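PDB 5E75: SusD-like protein BACOVA_02651 from Bacteroides ovatus, which binds polysaccharide at the cell surface and probably mediates the capture of xyloglucan before its transport into the periplasm for degradation. Local coordinates for residues F234-K237 / N238-N241; V413-M417 / E418-W422. All coordinates share one frame; numbering follows the deposited sequence.

Contact 1 of 2, residues F234-K237 / N238-N241; sequences FKYK and NNNN
Two successive backbone bonds of the i to i+3 kind wind the chain between K235 and N239 into a tight coil. The N-H of N238 reaches back to K235 O at 3.0 Å, and that of N239 to Y236 O at the same 3.0 Å, the second nearly straight (169°).

Y236 and N239 also meet through their side chains. The amide ND2 of N239 lies 3.8 Å from CD1 of the Y236 ring, obliquely placed, with ring and amide planes perpendicular. N239 CG also rests 3.4 Å from Y236 O. The N238 amide instead lies near K235: with CG beside the backbone N (chi1 -59°), ND2 comes within 4.0 Å of K235 CB.

Y236 and K237 form the start of a short 3-10 segment, and a type II beta turn follows from N238 to N241. N240, third in that turn, adopts the left-handed backbone conformation that asparagine tolerates well. N241 ND2 donates to N238 O at 2.8 Å, and the oxygen lies close to the N241 amide plane (8° out of it), beside a weak backbone bond from N241 N to the same oxygen.

Asparagines suit this loop because each amide can both donate and accept: N239 bonds the backbone of P352 and N354, while N238 ND2 reaches D232 O. Longer arms serve the lysines and the tyrosine: K235 NZ makes salt bridges to E231 and D232, K237 NZ makes one to D343, and Y236 OH hydrogen-bonds D343.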
# COMPACT_ATOMS: atom_id res chain seq x y z
N PHE A 234 -4.07 13.50 1.78
CA PHE A 234 -4.90 12.62 2.59
C PHE A 234 -6.16 13.31 3.06
O PHE A 234 -6.73 12.98 4.10
CB PHE A 234 -4.04 12.04 3.72
CG PHE A 234 -2.72 11.55 3.24
CD1 PHE A 234 -2.63 10.37 2.50
CD2 PHE A 234 -1.58 12.29 3.45
CE1 PHE A 234 -1.41 9.94 2.01
CE2 PHE A 234 -0.35 11.85 2.95
CZ PHE A 234 -0.27 10.68 2.25
N LYS A 235 -6.63 14.24 2.22
CA LYS A 235 -7.90 14.93 2.40
C LYS A 235 -8.80 14.60 1.22
O LYS A 235 -8.34 14.55 0.07
CB LYS A 235 -7.67 16.44 2.47
CG LYS A 235 -6.80 16.87 3.61
CD LYS A 235 -6.49 18.36 3.56
CE LYS A 235 -5.40 18.75 4.55
NZ LYS A 235 -5.02 20.17 4.43
N TYR A 236 -10.07 14.37 1.50
CA TYR A 236 -11.03 13.96 0.48
C TYR A 236 -11.17 14.95 -0.68
O TYR A 236 -11.34 14.54 -1.84
CB TYR A 236 -12.38 13.65 1.13
CG TYR A 236 -13.59 14.12 0.37
CD1 TYR A 236 -14.13 13.36 -0.64
CD2 TYR A 236 -14.19 15.33 0.68
CE1 TYR A 236 -15.26 13.81 -1.34
CE2 TYR A 236 -15.28 15.79 0.01
CZ TYR A 236 -15.81 15.03 -1.00
OH TYR A 236 -16.92 15.51 -1.66
N LYS A 237 -11.08 16.25 -0.39
CA LYS A 237 -11.21 17.25 -1.45
C LYS A 237 -10.10 17.12 -2.47
O LYS A 237 -10.23 17.63 -3.58
CB LYS A 237 -11.18 18.67 -0.88
CG LYS A 237 -12.44 19.10 -0.15
CD LYS A 237 -13.63 19.20 -1.07
CE LYS A 237 -14.74 20.02 -0.42
NZ LYS A 237 -15.96 20.01 -1.27
N ASN A 238 -9.01 16.44 -2.12
CA ASN A 238 -7.89 16.25 -3.04
C ASN A 238 -7.78 14.82 -3.55
O ASN A 238 -6.74 14.45 -4.09
CB ASN A 238 -6.58 16.68 -2.38
CG ASN A 238 -6.60 18.12 -1.96
OD1 ASN A 238 -7.04 18.99 -2.73
ND2 ASN A 238 -6.19 18.40 -0.74
N ASN A 239 -8.85 14.03 -3.44
CA ASN A 239 -8.89 12.76 -4.14
C ASN A 239 -8.54 13.04 -5.61
O ASN A 239 -8.99 14.04 -6.18
CB ASN A 239 -10.28 12.12 -4.08
CG ASN A 239 -10.56 11.37 -2.79
OD1 ASN A 239 -9.66 11.03 -2.01
ND2 ASN A 239 -11.83 11.07 -2.58
N ASN A 240 -7.73 12.17 -6.21
CA ASN A 240 -7.37 12.27 -7.63
C ASN A 240 -6.59 13.52 -7.97
O ASN A 240 -6.63 14.02 -9.09
CB ASN A 240 -8.60 12.10 -8.51
CG ASN A 240 -9.21 10.74 -8.35
OD1 ASN A 240 -8.49 9.74 -8.30
ND2 ASN A 240 -10.53 10.68 -8.24
N ASN A 241 -5.84 14.00 -7.01
CA ASN A 241 -4.86 15.05 -7.23
C ASN A 241 -3.79 14.59 -8.23
O ASN A 241 -3.72 13.40 -8.59
CB ASN A 241 -4.21 15.44 -5.90
CG ASN A 241 -3.43 14.30 -5.28
OD1 ASN A 241 -2.31 14.01 -5.70
ND2 ASN A 241 -4.03 13.62 -4.31

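Contact 2 of 2, residues V413-M417 / E418-W422; sequences VEFGM and EYSNW
E414 brings its backbone oxygen within 3.4 Å of E418 OE2, a contact between two acceptors. The two glutamates are set apart at their ends, OE2 to OE2 5.9 Å, and salt bridges probably offset their like charges: R299, R359 and R393 with E414, R359 and the lysine K332 with E418.

F415 follows, an aromatic ring. The E418 carboxylate approaches its rim, OE1 lying in the ring plane 3.7 Å from CD1, so the oxygen meets the slightly positive C-H edge; the two flat groups are turned 73° apart. E418 gets there with its chain extended beyond CG (chi2 178°). S420 OG touches F415 CB at 3.3 Å. F415 O accepts the N-H of E418 at 3.1 Å, closing a type II beta turn, and also takes a bond from a water that in turn accepts from N421 N.

G416 takes the second position of the turn, its CA against N421 ND2, whose polar partner is D50. M417 holds the third, where a left-handed backbone is less usual for a residue with a branched-off side chain than for glycine or asparagine. Its carbonyl oxygen sits over one face of the Y419 ring, displaced toward the rim, and a second water ties that oxygen to Y419 OH, accepting from the hydroxyl at 2.6 Å. M417 CE also brushes Y419 CE1 at 4.2 Å.

This tight turn links helix 404-415 to helix 421-431; S420 occupies the N-cap position, though its side chain makes no capping bond. F415 packs on helix 360-372 and on R359 of strand 355-359, E418 touches Y356 of that strand, and M417 leans on T303 of helix 297-303.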
# COMPACT_ATOMS: atom_id res chain seq x y z
N VAL A 413 8.68 6.26 5.93
CA VAL A 413 8.07 7.49 6.38
C VAL A 413 7.20 8.15 5.31
O VAL A 413 6.21 8.80 5.64
CB VAL A 413 9.09 8.53 6.97
CG1 VAL A 413 9.81 7.99 8.20
CG2 VAL A 413 10.10 8.96 5.97
N GLU A 414 7.53 7.99 4.04
CA GLU A 414 6.69 8.54 2.99
C GLU A 414 5.36 7.79 2.92
O GLU A 414 4.32 8.42 2.67
CB GLU A 414 7.42 8.49 1.65
CG GLU A 414 6.65 9.12 0.49
CD GLU A 414 6.40 10.60 0.63
OE1 GLU A 414 7.12 11.29 1.39
OE2 GLU A 414 5.47 11.10 -0.05
N PHE A 415 5.38 6.48 3.17
CA PHE A 415 4.20 5.64 2.88
C PHE A 415 3.57 4.99 4.11
O PHE A 415 2.75 4.08 3.99
CB PHE A 415 4.51 4.58 1.80
CG PHE A 415 4.94 5.20 0.52
CD1 PHE A 415 4.02 5.91 -0.23
CD2 PHE A 415 6.23 5.11 0.08
CE1 PHE A 415 4.42 6.55 -1.39
CE2 PHE A 415 6.63 5.72 -1.08
CZ PHE A 415 5.73 6.43 -1.80
N GLY A 416 3.90 5.47 5.30
CA GLY A 416 3.30 4.94 6.51
C GLY A 416 1.78 4.99 6.47
O GLY A 416 1.20 5.99 6.06
N MET A 417 1.15 3.89 6.89
CA MET A 417 -0.32 3.79 6.93
C MET A 417 -0.97 3.94 5.56
O MET A 417 -2.13 4.28 5.45
CB MET A 417 -0.93 4.76 7.96
CG MET A 417 -0.49 4.49 9.41
SD MET A 417 -0.63 2.77 9.93
CE MET A 417 -2.32 2.39 9.43
N GLU A 418 -0.23 3.61 4.50
CA GLU A 418 -0.80 3.49 3.15
C GLU A 418 -0.84 2.04 2.67
O GLU A 418 -1.13 1.78 1.51
CB GLU A 418 -0.05 4.36 2.13
CG GLU A 418 -0.29 5.83 2.39
CD GLU A 418 0.45 6.75 1.45
OE1 GLU A 418 0.36 6.60 0.20
OE2 GLU A 418 1.09 7.67 2.00
N TYR A 419 -0.58 1.11 3.58
CA TYR A 419 -0.77 -0.32 3.29
C TYR A 419 0.14 -0.80 2.18
O TYR A 419 -0.24 -1.68 1.41
CB TYR A 419 -2.25 -0.62 3.01
CG TYR A 419 -3.22 0.30 3.75
CD1 TYR A 419 -3.24 0.41 5.13
CD2 TYR A 419 -4.12 1.08 3.02
CE1 TYR A 419 -4.15 1.30 5.77
CE2 TYR A 419 -5.01 1.94 3.64
CZ TYR A 419 -5.00 2.05 5.00
OH TYR A 419 -5.93 2.92 5.56
N SER A 420 1.35 -0.24 2.12
CA SER A 420 2.31 -0.56 1.08
C SER A 420 3.67 -1.02 1.62
O SER A 420 4.39 -1.72 0.93
CB SER A 420 2.52 0.66 0.19
OG SER A 420 2.93 1.78 0.95
N ASN A 421 4.04 -0.62 2.82
CA ASN A 421 5.38 -0.88 3.30
C ASN A 421 5.70 -2.36 3.38
O ASN A 421 6.83 -2.74 3.12
CB ASN A 421 5.65 -0.19 4.64
CG ASN A 421 5.86 1.31 4.52
OD1 ASN A 421 6.25 1.82 3.46
ND2 ASN A 421 5.62 2.01 5.61
N TRP A 422 4.75 -3.22 3.72
CA TRP A 422 5.07 -4.63 3.86
C TRP A 422 5.51 -5.22 2.52
O TRP A 422 6.44 -6.02 2.44
CB TRP A 422 3.94 -5.47 4.45
CG TRP A 422 4.31 -6.93 4.45
CD1 TRP A 422 3.65 -7.95 3.82
CD2 TRP A 422 5.44 -7.53 5.10
NE1 TRP A 422 4.30 -9.15 4.03
CE2 TRP A 422 5.41 -8.91 4.81
CE3 TRP A 422 6.49 -7.03 5.88
CZ2 TRP A 422 6.38 -9.79 5.28
CZ3 TRP A 422 7.45 -7.90 6.34
CH2 TRP A 422 7.38 -9.26 6.05
O HOH W 1 2.59 1.34 4.46
O HOH W 2 -4.45 4.34 7.12

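Overall arrangement
Contact 1 comes first along the chain, in the loop between helix 205-221 and strand 244-248; contact 2 follows much later, at the turn joining helices 404-415 and 421-431. Their centres lie about 17 Å apart, yet the two touch: F234 CZ packs 3.3 Å from E418 OE2, and K332 is a neighbour of both residues. Strand 355-359 is common ground as well, since Y356 bonds N241 and also meets E418. Contact 1 lies at the surface, whereas contact 2 is buried, its centre about 6 Å from the centre of the chain. Within the SusD family region, a surface loop is thus tied to a helix-to-helix turn in the protein's interior.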